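Local coordinates for protein SAM-dependent O-methyltransferase (Leptospira interrogans, PDB 2HNK) that probably transfers a methyl group from S-adenosylmethionine to an oxygen of its substrate, and binds the spent cofactor S-adenosylhomocysteine, at residues 61-70 with 82-92; 121-129 with 159-170. One frame throughout, in Å; residues are numbered along the deposited sequence.

Interaction 1 of 2, residues 61-70 with 82-92; sequences AKRIIEIGTF and LPEDGKILCCD. With SAH (S-adenosyl-L-homocysteine), chain O.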
loop_
_atom_site.group_PDB
_atom_site.type_symbol
_atom_site.label_atom_id
_atom_site.label_comp_id
_atom_site.label_asym_id
_atom_site.label_seq_id
_atom_site.Cartn_x
_atom_site.Cartn_y
_atom_site.Cartn_z
ATOM N N ALA C 61 10.448 1.750 7.575
ATOM C CA ALA C 61 11.314 0.575 7.773
ATOM C C ALA C 61 12.812 0.875 7.639
ATOM O O ALA C 61 13.238 1.602 6.731
ATOM C CB ALA C 61 10.917 -0.558 6.811
ATOM N N LYS C 62 13.598 0.307 8.552
ATOM C CA LYS C 62 15.061 0.398 8.489
ATOM C C LYS C 62 15.720 -0.976 8.459
ATOM O O LYS C 62 16.888 -1.095 8.084
ATOM C CB LYS C 62 15.624 1.230 9.646
ATOM C CG LYS C 62 15.165 2.676 9.623
ATOM C CD LYS C 62 16.065 3.593 10.432
ATOM C CE LYS C 62 15.667 5.046 10.175
ATOM N NZ LYS C 62 16.646 6.018 10.735
ATOM N N ARG C 63 14.981 -2.006 8.866
ATOM C CA ARG C 63 15.484 -3.375 8.799
ATOM C C ARG C 63 14.496 -4.271 8.082
ATOM O O ARG C 63 13.409 -4.543 8.594
ATOM C CB ARG C 63 15.788 -3.930 10.200
ATOM C CG ARG C 63 16.939 -3.228 10.939
ATOM C CD ARG C 63 18.257 -3.300 10.154
ATOM N NE ARG C 63 19.353 -2.650 10.872
ATOM C CZ ARG C 63 19.737 -1.389 10.689
ATOM N NH1 ARG C 63 19.141 -0.614 9.787
ATOM N NH2 ARG C 63 20.744 -0.903 11.406
ATOM N N ILE C 64 14.889 -4.728 6.896
ATOM C CA ILE C 64 14.033 -5.557 6.047
ATOM C C ILE C 64 14.621 -6.962 5.876
ATOM O O ILE C 64 15.835 -7.118 5.778
ATOM C CB ILE C 64 13.831 -4.902 4.645
ATOM C CG1 ILE C 64 13.155 -3.527 4.785
ATOM C CG2 ILE C 64 13.038 -5.832 3.712
ATOM C CD1 ILE C 64 13.000 -2.777 3.483
ATOM N N ILE C 65 13.763 -7.977 5.841
ATOM C CA ILE C 65 14.188 -9.307 5.397
ATOM C C ILE C 65 13.364 -9.755 4.198
ATOM O O ILE C 65 12.139 -9.800 4.263
ATOM C CB ILE C 65 14.123 -10.381 6.509
ATOM C CG1 ILE C 65 15.051 -10.019 7.672
ATOM C CG2 ILE C 65 14.483 -11.771 5.947
ATOM C CD1 ILE C 65 14.936 -10.966 8.861
ATOM N N GLU C 66 14.058 -10.079 3.111
ATOM C CA GLU C 66 13.437 -10.653 1.933
ATOM C C GLU C 66 13.676 -12.160 1.914
ATOM O O GLU C 66 14.821 -12.611 1.925
ATOM C CB GLU C 66 13.984 -9.990 0.662
ATOM C CG GLU C 66 13.546 -10.666 -0.632
ATOM C CD GLU C 66 13.953 -9.883 -1.854
ATOM O OE1 GLU C 66 15.000 -10.207 -2.470
ATOM O OE2 GLU C 66 13.240 -8.920 -2.183
ATOM N N ILE C 67 12.583 -12.924 1.890
ATOM C CA ILE C 67 12.635 -14.377 1.803
ATOM C C ILE C 67 12.350 -14.772 0.355
ATOM O O ILE C 67 11.181 -14.835 -0.073
ATOM C CB ILE C 67 11.603 -15.066 2.747
ATOM C CG1 ILE C 67 11.713 -14.546 4.193
ATOM C CG2 ILE C 67 11.781 -16.581 2.728
ATOM C CD1 ILE C 67 10.438 -14.707 4.984
ATOM N N GLY C 68 13.416 -15.032 -0.396
ATOM C CA GLY C 68 13.300 -15.332 -1.818
ATOM C C GLY C 68 13.701 -14.140 -2.655
ATOM O O GLY C 68 12.928 -13.182 -2.821
ATOM N N THR C 69 14.906 -14.218 -3.205
ATOM C CA THR C 69 15.549 -13.088 -3.867
ATOM C C THR C 69 15.677 -13.221 -5.379
ATOM O O THR C 69 15.540 -12.225 -6.094
ATOM C CB THR C 69 16.921 -12.806 -3.212
ATOM O OG1 THR C 69 16.677 -12.329 -1.889
ATOM C CG2 THR C 69 17.727 -11.759 -3.978
ATOM N N PHE C 70 15.958 -14.438 -5.860
ATOM C CA PHE C 70 16.076 -14.707 -7.302
ATOM C C PHE C 70 17.114 -13.760 -7.913
ATOM O O PHE C 70 18.172 -13.550 -7.305
ATOM C CB PHE C 70 14.691 -14.615 -7.968
ATOM C CG PHE C 70 14.632 -15.140 -9.384
ATOM C CD1 PHE C 70 15.350 -16.275 -9.769
ATOM C CD2 PHE C 70 13.823 -14.513 -10.325
ATOM C CE1 PHE C 70 15.279 -16.758 -11.078
ATOM C CE2 PHE C 70 13.749 -14.990 -11.633
ATOM C CZ PHE C 70 14.478 -16.112 -12.012
ATOM N N LEU C 82 15.064 2.274 1.058
ATOM C CA LEU C 82 15.572 2.430 2.423
ATOM C C LEU C 82 16.318 3.747 2.613
ATOM O O LEU C 82 16.911 4.264 1.665
ATOM C CB LEU C 82 16.490 1.259 2.804
ATOM C CG LEU C 82 15.831 -0.085 3.152
ATOM C CD1 LEU C 82 16.841 -1.211 3.032
ATOM C CD2 LEU C 82 15.199 -0.077 4.531
ATOM N N PRO C 83 16.290 4.303 3.843
ATOM C CA PRO C 83 17.103 5.503 4.104
ATOM C C PRO C 83 18.581 5.112 4.114
ATOM O O PRO C 83 18.886 3.918 4.126
ATOM C CB PRO C 83 16.636 5.944 5.497
ATOM C CG PRO C 83 16.135 4.697 6.140
ATOM C CD PRO C 83 15.542 3.870 5.040
ATOM N N GLU C 84 19.495 6.081 4.118
ATOM C CA GLU C 84 20.918 5.741 3.991
ATOM C C GLU C 84 21.440 4.865 5.133
ATOM O O GLU C 84 22.456 4.183 4.984
ATOM C CB GLU C 84 21.800 6.981 3.755
ATOM C CG GLU C 84 21.915 7.971 4.914
ATOM C CD GLU C 84 22.983 9.046 4.661
ATOM O OE1 GLU C 84 23.688 8.974 3.617
ATOM O OE2 GLU C 84 23.122 9.963 5.511
ATOM N N ASP C 85 20.721 4.861 6.252
ATOM C CA ASP C 85 21.030 3.970 7.377
ATOM C C ASP C 85 20.104 2.737 7.447
ATOM O O ASP C 85 20.062 2.043 8.460
ATOM C CB ASP C 85 20.991 4.749 8.700
ATOM C CG ASP C 85 19.613 5.326 9.013
ATOM O OD1 ASP C 85 18.803 5.510 8.080
ATOM O OD2 ASP C 85 19.343 5.606 10.205
ATOM N N GLY C 86 19.370 2.478 6.368
ATOM C CA GLY C 86 18.459 1.344 6.302
ATOM C C GLY C 86 19.156 0.162 5.664
ATOM O O GLY C 86 20.000 0.334 4.767
ATOM N N LYS C 87 18.806 -1.043 6.118
ATOM C CA LYS C 87 19.457 -2.264 5.640
ATOM C C LYS C 87 18.476 -3.406 5.341
ATOM O O LYS C 87 17.437 -3.514 5.983
ATOM C CB LYS C 87 20.507 -2.715 6.654
ATOM C CG LYS C 87 21.636 -1.707 6.844
ATOM C CD LYS C 87 22.353 -1.930 8.165
ATOM C CE LYS C 87 23.360 -0.821 8.412
ATOM N NZ LYS C 87 24.324 -1.209 9.483
ATOM N N ILE C 88 18.829 -4.253 4.371
ATOM C CA ILE C 88 18.014 -5.427 4.002
ATOM C C ILE C 88 18.828 -6.730 4.009
ATOM O O ILE C 88 19.923 -6.786 3.452
ATOM C CB ILE C 88 17.279 -5.229 2.622
ATOM C CG1 ILE C 88 16.528 -6.503 2.198
ATOM C CG2 ILE C 88 18.237 -4.760 1.534
ATOM C CD1 ILE C 88 15.641 -6.344 0.964
ATOM N N LEU C 89 18.295 -7.762 4.659
ATOM C CA LEU C 89 18.818 -9.119 4.524
ATOM C C LEU C 89 18.014 -9.919 3.495
ATOM O O LEU C 89 16.788 -10.003 3.581
ATOM C CB LEU C 89 18.823 -9.852 5.875
ATOM C CG LEU C 89 19.125 -11.360 5.880
ATOM C CD1 LEU C 89 20.539 -11.661 5.426
ATOM C CD2 LEU C 89 18.893 -11.966 7.255
ATOM N N CYS C 90 18.728 -10.504 2.535
ATOM C CA CYS C 90 18.147 -11.344 1.498
ATOM C C CYS C 90 18.466 -12.813 1.728
ATOM O O CYS C 90 19.622 -13.177 1.936
ATOM C CB CYS C 90 18.689 -10.930 0.135
ATOM S SG CYS C 90 18.174 -9.306 -0.375
ATOM N N CYS C 91 17.432 -13.648 1.684
ATOM C CA CYS C 91 17.565 -15.088 1.892
ATOM C C CYS C 91 17.178 -15.801 0.615
ATOM O O CYS C 91 16.068 -15.608 0.100
ATOM C CB CYS C 91 16.628 -15.575 3.000
ATOM S SG CYS C 91 16.739 -14.684 4.548
ATOM N N ASP C 92 18.090 -16.625 0.110
ATOM C CA ASP C 92 17.854 -17.393 -1.100
ATOM C C ASP C 92 18.706 -18.650 -1.050
ATOM O O ASP C 92 19.768 -18.667 -0.416
ATOM C CB ASP C 92 18.199 -16.561 -2.339
ATOM C CG ASP C 92 17.428 -16.999 -3.583
ATOM O OD1 ASP C 92 17.828 -17.988 -4.232
ATOM O OD2 ASP C 92 16.426 -16.343 -3.927
HETATM N N SAH O . 11.866 -11.578 -5.162
HETATM C CA SAH O . 12.305 -12.091 -6.496
HETATM C CB SAH O . 11.471 -13.310 -6.890
HETATM C CG SAH O . 11.648 -14.516 -5.964
HETATM S SD SAH O . 11.486 -16.048 -6.907
HETATM C C SAH O . 12.296 -11.026 -7.606
HETATM O O SAH O . 12.747 -11.272 -8.729
HETATM O OXT SAH O . 11.846 -9.898 -7.412
HETATM C "C5'" SAH O . 11.779 -17.134 -5.487
HETATM C "C4'" SAH O . 13.242 -17.328 -5.100
HETATM O "O4'" SAH O . 13.291 -17.974 -3.845
HETATM C "C3'" SAH O . 14.008 -18.202 -6.078
HETATM O "O3'" SAH O . 15.170 -17.515 -6.479
HETATM C "C2'" SAH O . 14.404 -19.448 -5.312
HETATM O "O2'" SAH O . 15.739 -19.810 -5.602
HETATM C "C1'" SAH O . 14.252 -19.012 -3.858
HETATM N N9 SAH O . 13.881 -20.109 -2.938
HETATM C C8 SAH O . 13.172 -21.259 -3.206
HETATM N N7 SAH O . 13.078 -21.989 -2.066
HETATM C C5 SAH O . 13.711 -21.321 -1.071
HETATM C C6 SAH O . 13.923 -21.596 0.280
HETATM N N6 SAH O . 13.459 -22.712 0.831
HETATM N N1 SAH O . 14.634 -20.701 1.058
HETATM C C2 SAH O . 15.128 -19.532 0.507
HETATM N N3 SAH O . 14.915 -19.262 -0.832
HETATM C C4 SAH O . 14.223 -20.141 -1.609
HETATM O O HOH W 1 17.091 7.617 8.597
HETATM O O HOH W 2 21.659 1.947 10.951
#
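Thr69 and Asp92 meet where two neighbouring parallel strands of the Rossmann-like sheet, 63-67 and 87-92, run out at the cofactor; helix 73-81 links the strands in a beta-alpha-beta unit. Asp92 swings its CG anti to the backbone N (chi1 -154°), and the carboxylate comes to lie between the 68-70 loop and the ribose. Its OD2 takes Thr69 N at 2.7 Å on the anti lone pair and Phe70 N at 2.8 Å from above the carboxylate plane. The same group binds both ribose hydroxyls, OD1 holding SAH O2' at 3.1 Å. Thr69 OG1 lies against Cys90 CB and bonds to Glu66 OE1; Glu66 OE2 is held by Ser74.

Midway the chemistry is apolar: Ile64 CG2 rests on Ile88 CD1 (3.8 Å), while the Ile64 and Leu82 side chains slide past each other in opposite directions, CD1 against CD2. At the far end Arg63, bent at chi2 (-59°), has one guanidinium face covered by the aliphatic CD of Lys87, and NH1 reaches Asp85 O at 3.1 Å. Phe141 O holds Arg63 NE and Asp140 O holds Lys87 NZ. Lys62 NZ closes a salt bridge on the syn side of Asp85 OD2 (2.8 Å).

Two amides and a ribose hydroxyl on OD2 restrict the carboxylate's rotation and probably stabilise its charge; Asp92 is the ribose-binding acid familiar from class I methyltransferases.

Interaction 2 of 2, residues 121-129 with 159-170; sequences ALETLQVLI and NYPNYYPLILKL. With SAH (S-adenosyl-L-homocysteine), chain O.
Tyr163 and Leu122 share one water with the adenine, although no direct hydrogen bond joins their two helices: water 3 donates to Tyr163 OH and accepts from Leu122 N and SAH N6. Helices 121-129 and 160-170 pack side by side on one face of the Rossmann-like sheet, their axes 10.2 Å apart and inclined by 25°, both running away from the cofactor. Beneath them lie Ile67 of strand 63-67 and Phe151 of strand 148-153.

Leu166 is a knob in a hole made by Leu122, Leu125, Gln126 and Ile129. Its two methyls divide the hole: CD1 fits between Leu122 CD2 and Leu125 CB, whereas CD2 faces Ile129 CD1 at 3.8 Å. Gln126 folds back at chi2 (60°) and crosses Leu166 at about a right angle, bringing OE1 near CD2 while NE2 is held by Asp130. One turn on, Leu170 straddles two residues, CD1 against Leu125 CD2 and CG against Ile129 CG1 (3.6 Å). The seam is thus mostly branched aliphatic groups, with Leu170 and Leu125 buried and the Gln126 side more open.

Toward the cofactor, Leu122 turns CD2 against CD1 and CE1 of the Tyr163 ring, the two side chains crossing at about a right angle, and Ala121 CB touches Tyr163 CE1 at 3.7 Å. Tyr163 OH is also bonded to Asp156, so the phenol is fixed beside the adenine amino group. Asn162 ND2 ties back to Asn159 OD1 at the start of the second helix. The first helix reads the base through its N-terminal backbone: Ala121 N donates to SAH N1 at 3.1 Å, with an N-H...N angle of 146°.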
loop_
_atom_site.group_PDB
_atom_site.type_symbol
_atom_site.label_atom_id
_atom_site.label_comp_id
_atom_site.label_asym_id
_atom_site.label_seq_id
_atom_site.Cartn_x
_atom_site.Cartn_y
_atom_site.Cartn_z
ATOM N N ALA C 121 15.821 -20.911 3.968
ATOM C CA ALA C 121 15.304 -19.743 4.687
ATOM C C ALA C 121 14.680 -20.102 6.036
ATOM O O ALA C 121 14.802 -19.337 6.996
ATOM C CB ALA C 121 14.334 -18.958 3.839
ATOM N N LEU C 122 14.033 -21.263 6.121
ATOM C CA LEU C 122 13.563 -21.753 7.425
ATOM C C LEU C 122 14.700 -21.760 8.453
ATOM O O LEU C 122 14.531 -21.276 9.571
ATOM C CB LEU C 122 12.915 -23.138 7.310
ATOM C CG LEU C 122 11.568 -23.235 6.570
ATOM C CD1 LEU C 122 11.158 -24.695 6.390
ATOM C CD2 LEU C 122 10.462 -22.463 7.274
ATOM N N GLU C 123 15.858 -22.278 8.051
ATOM C CA GLU C 123 17.060 -22.287 8.877
ATOM C C GLU C 123 17.610 -20.903 9.160
ATOM O O GLU C 123 17.946 -20.589 10.302
ATOM C CB GLU C 123 18.162 -23.059 8.177
ATOM C CG GLU C 123 18.188 -24.531 8.454
ATOM C CD GLU C 123 19.496 -25.123 7.997
ATOM O OE1 GLU C 123 19.477 -25.964 7.062
ATOM O OE2 GLU C 123 20.547 -24.709 8.554
ATOM N N THR C 124 17.725 -20.088 8.113
ATOM C CA THR C 124 18.270 -18.748 8.240
ATOM C C THR C 124 17.458 -17.945 9.251
ATOM O O THR C 124 18.017 -17.223 10.087
ATOM C CB THR C 124 18.325 -18.042 6.878
ATOM O OG1 THR C 124 19.192 -18.779 6.000
ATOM C CG2 THR C 124 18.845 -16.613 7.022
ATOM N N LEU C 125 16.141 -18.105 9.196
ATOM C CA LEU C 125 15.256 -17.366 10.075
ATOM C C LEU C 125 15.317 -17.894 11.508
ATOM O O LEU C 125 15.294 -17.109 12.448
ATOM C CB LEU C 125 13.813 -17.367 9.536
ATOM C CG LEU C 125 13.530 -16.686 8.184
ATOM C CD1 LEU C 125 12.040 -16.774 7.884
ATOM C CD2 LEU C 125 14.009 -15.234 8.141
ATOM N N GLN C 126 15.404 -19.216 11.668
ATOM C CA GLN C 126 15.483 -19.823 13.006
ATOM C C GLN C 126 16.770 -19.461 13.735
ATOM O O GLN C 126 16.732 -19.115 14.908
ATOM C CB GLN C 126 15.328 -21.342 12.959
ATOM C CG GLN C 126 15.188 -21.979 14.342
ATOM C CD GLN C 126 13.970 -21.471 15.103
ATOM O OE1 GLN C 126 12.838 -21.586 14.636
ATOM N NE2 GLN C 126 14.205 -20.904 16.281
ATOM N N VAL C 127 17.897 -19.524 13.034
ATOM C CA VAL C 127 19.190 -19.119 13.590
ATOM C C VAL C 127 19.170 -17.655 14.056
ATOM O O VAL C 127 19.761 -17.302 15.084
ATOM C CB VAL C 127 20.324 -19.346 12.565
ATOM C CG1 VAL C 127 21.631 -18.734 13.045
ATOM C CG2 VAL C 127 20.494 -20.828 12.291
ATOM N N LEU C 128 18.471 -16.818 13.296
ATOM C CA LEU C 128 18.316 -15.396 13.597
ATOM C C LEU C 128 17.446 -15.189 14.845
ATOM O O LEU C 128 17.749 -14.341 15.697
ATOM C CB LEU C 128 17.708 -14.689 12.379
ATOM C CG LEU C 128 18.156 -13.282 12.006
ATOM C CD1 LEU C 128 19.668 -13.175 11.886
ATOM C CD2 LEU C 128 17.500 -12.881 10.701
ATOM N N ILE C 129 16.374 -15.972 14.957
ATOM C CA ILE C 129 15.539 -15.949 16.153
ATOM C C ILE C 129 16.340 -16.359 17.407
ATOM O O ILE C 129 16.294 -15.671 18.435
ATOM C CB ILE C 129 14.281 -16.833 15.993
ATOM C CG1 ILE C 129 13.323 -16.218 14.972
ATOM C CG2 ILE C 129 13.567 -17.017 17.337
ATOM C CD1 ILE C 129 12.285 -17.181 14.424
ATOM N N ASN C 159 5.831 -23.766 1.500
ATOM C CA ASN C 159 6.314 -23.444 2.838
ATOM C C ASN C 159 5.826 -22.135 3.457
ATOM O O ASN C 159 6.260 -21.789 4.558
ATOM C CB ASN C 159 7.842 -23.517 2.889
ATOM C CG ASN C 159 8.343 -24.882 3.358
ATOM O OD1 ASN C 159 7.665 -25.572 4.119
ATOM N ND2 ASN C 159 9.529 -25.268 2.911
ATOM N N TYR C 160 4.929 -21.418 2.768
ATOM C CA TYR C 160 4.388 -20.145 3.271
ATOM C C TYR C 160 3.797 -20.258 4.686
ATOM O O TYR C 160 4.117 -19.425 5.543
ATOM C CB TYR C 160 3.338 -19.565 2.312
ATOM C CG TYR C 160 3.833 -18.614 1.232
ATOM C CD1 TYR C 160 5.092 -18.759 0.646
ATOM C CD2 TYR C 160 3.003 -17.579 0.766
ATOM C CE1 TYR C 160 5.532 -17.877 -0.357
ATOM C CE2 TYR C 160 3.426 -16.701 -0.243
ATOM C CZ TYR C 160 4.686 -16.857 -0.800
ATOM O OH TYR C 160 5.095 -15.999 -1.790
ATOM N N PRO C 161 2.930 -21.273 4.943
ATOM C CA PRO C 161 2.430 -21.412 6.323
ATOM C C PRO C 161 3.512 -21.704 7.374
ATOM O O PRO C 161 3.287 -21.457 8.550
ATOM C CB PRO C 161 1.415 -22.566 6.233
ATOM C CG PRO C 161 1.735 -23.288 4.983
ATOM C CD PRO C 161 2.354 -22.297 4.047
ATOM N N ASN C 162 4.677 -22.194 6.963
ATOM C CA ASN C 162 5.779 -22.397 7.903
ATOM C C ASN C 162 6.642 -21.157 8.129
ATOM O O ASN C 162 7.214 -20.982 9.211
ATOM C CB ASN C 162 6.642 -23.585 7.472
ATOM C CG ASN C 162 5.839 -24.868 7.363
ATOM O OD1 ASN C 162 5.040 -25.185 8.241
ATOM N ND2 ASN C 162 6.025 -25.595 6.271
ATOM N N TYR C 163 6.736 -20.295 7.113
ATOM C CA TYR C 163 7.454 -19.032 7.263
ATOM C C TYR C 163 6.707 -18.095 8.211
ATOM O O TYR C 163 7.321 -17.387 9.017
ATOM C CB TYR C 163 7.693 -18.370 5.898
ATOM C CG TYR C 163 8.663 -19.135 5.020
ATOM C CD1 TYR C 163 9.968 -19.380 5.452
ATOM C CD2 TYR C 163 8.283 -19.617 3.760
ATOM C CE1 TYR C 163 10.873 -20.081 4.661
ATOM C CE2 TYR C 163 9.188 -20.317 2.949
ATOM C CZ TYR C 163 10.478 -20.552 3.420
ATOM O OH TYR C 163 11.398 -21.251 2.669
ATOM N N TYR C 164 5.378 -18.136 8.131
ATOM C CA TYR C 164 4.509 -17.213 8.858
ATOM C C TYR C 164 4.830 -17.029 10.356
ATOM O O TYR C 164 5.105 -15.904 10.784
ATOM C CB TYR C 164 3.035 -17.562 8.617
ATOM C CG TYR C 164 2.074 -16.579 9.232
ATOM C CD1 TYR C 164 1.980 -15.271 8.750
ATOM C CD2 TYR C 164 1.252 -16.952 10.299
ATOM C CE1 TYR C 164 1.092 -14.355 9.329
ATOM C CE2 TYR C 164 0.362 -16.046 10.875
ATOM C CZ TYR C 164 0.294 -14.750 10.388
ATOM O OH TYR C 164 -0.586 -13.853 10.950
ATOM N N PRO C 165 4.805 -18.117 11.160
ATOM C CA PRO C 165 5.135 -17.928 12.595
ATOM C C PRO C 165 6.524 -17.347 12.856
ATOM O O PRO C 165 6.679 -16.560 13.781
ATOM C CB PRO C 165 4.999 -19.342 13.189
ATOM C CG PRO C 165 5.053 -20.277 11.999
ATOM C CD PRO C 165 4.453 -19.521 10.857
ATOM N N LEU C 166 7.507 -17.707 12.034
ATOM C CA LEU C 166 8.872 -17.168 12.137
ATOM C C LEU C 166 8.965 -15.671 11.792
ATOM O O LEU C 166 9.719 -14.910 12.434
ATOM C CB LEU C 166 9.838 -17.966 11.246
ATOM C CG LEU C 166 9.932 -19.502 11.325
ATOM C CD1 LEU C 166 10.903 -20.032 10.258
ATOM C CD2 LEU C 166 10.353 -20.004 12.707
ATOM N N ILE C 167 8.215 -15.263 10.768
ATOM C CA ILE C 167 8.103 -13.853 10.374
ATOM C C ILE C 167 7.507 -13.046 11.515
ATOM O O ILE C 167 7.998 -11.978 11.858
ATOM C CB ILE C 167 7.215 -13.698 9.105
ATOM C CG1 ILE C 167 7.942 -14.277 7.875
ATOM C CG2 ILE C 167 6.792 -12.237 8.891
ATOM C CD1 ILE C 167 7.027 -14.642 6.729
ATOM N N LEU C 168 6.451 -13.592 12.109
ATOM C CA LEU C 168 5.687 -12.913 13.138
ATOM C C LEU C 168 6.513 -12.730 14.412
ATOM O O LEU C 168 6.351 -11.740 15.126
ATOM C CB LEU C 168 4.428 -13.724 13.433
ATOM C CG LEU C 168 3.087 -13.002 13.405
ATOM C CD1 LEU C 168 2.926 -12.173 12.133
ATOM C CD2 LEU C 168 1.965 -14.033 13.539
ATOM N N LYS C 169 7.391 -13.695 14.682
ATOM C CA LYS C 169 8.302 -13.656 15.816
ATOM C C LYS C 169 9.438 -12.650 15.579
ATOM O O LYS C 169 9.826 -11.908 16.492
ATOM C CB LYS C 169 8.839 -15.068 16.101
ATOM C CG LYS C 169 9.796 -15.158 17.299
ATOM C CD LYS C 169 9.321 -16.194 18.323
ATOM C CE LYS C 169 8.146 -15.669 19.147
ATOM N NZ LYS C 169 7.354 -16.769 19.795
ATOM N N LEU C 170 9.952 -12.605 14.351
ATOM C CA LEU C 170 11.021 -11.662 14.020
ATOM C C LEU C 170 10.535 -10.221 13.883
ATOM O O LEU C 170 11.293 -9.290 14.136
ATOM C CB LEU C 170 11.775 -12.097 12.758
ATOM C CG LEU C 170 12.790 -13.230 12.954
ATOM C CD1 LEU C 170 13.103 -13.907 11.634
ATOM C CD2 LEU C 170 14.078 -12.734 13.638
HETATM N N SAH O . 11.866 -11.578 -5.162
HETATM C CA SAH O . 12.305 -12.091 -6.496
HETATM C CB SAH O . 11.471 -13.310 -6.890
HETATM C CG SAH O . 11.648 -14.516 -5.964
HETATM S SD SAH O . 11.486 -16.048 -6.907
HETATM C C SAH O . 12.296 -11.026 -7.606
HETATM O O SAH O . 12.747 -11.272 -8.729
HETATM O OXT SAH O . 11.846 -9.898 -7.412
HETATM C "C5'" SAH O . 11.779 -17.134 -5.487
HETATM C "C4'" SAH O . 13.242 -17.328 -5.100
HETATM O "O4'" SAH O . 13.291 -17.974 -3.845
HETATM C "C3'" SAH O . 14.008 -18.202 -6.078
HETATM O "O3'" SAH O . 15.170 -17.515 -6.479
HETATM C "C2'" SAH O . 14.404 -19.448 -5.312
HETATM O "O2'" SAH O . 15.739 -19.810 -5.602
HETATM C "C1'" SAH O . 14.252 -19.012 -3.858
HETATM N N9 SAH O . 13.881 -20.109 -2.938
HETATM C C8 SAH O . 13.172 -21.259 -3.206
HETATM N N7 SAH O . 13.078 -21.989 -2.066
HETATM C C5 SAH O . 13.711 -21.321 -1.071
HETATM C C6 SAH O . 13.923 -21.596 0.280
HETATM N N6 SAH O . 13.459 -22.712 0.831
HETATM N N1 SAH O . 14.634 -20.701 1.058
HETATM C C2 SAH O . 15.128 -19.532 0.507
HETATM N N3 SAH O . 14.915 -19.262 -0.832
HETATM C C4 SAH O . 14.223 -20.141 -1.609
HETATM O O HOH W 3 13.417 -23.365 3.712
#

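Interaction 1 is a buried contact of the sheet core, built on a ladder of backbone hydrogen bonds and ending in charged groups at both extremities; interaction 2 lies farther out, partly buried, and is made mainly of apolar side chains between two helices, with the Tyr163 ring at the cofactor end. The helix pair rests on the strand pair: Ile67 CG2 meets Ala121 CB at 3.7 Å, and Leu128 reaches both Ile65 and Leu89. Both contacts end at the same cofactor but grip different parts. Residues 61-70 and 82-92 bind the homocysteine amino group and the ribose, with Gly68 O and a carboxylate as acceptors, whereas 121-129 and 159-170 meet the adenine through a backbone N-H and a shared water.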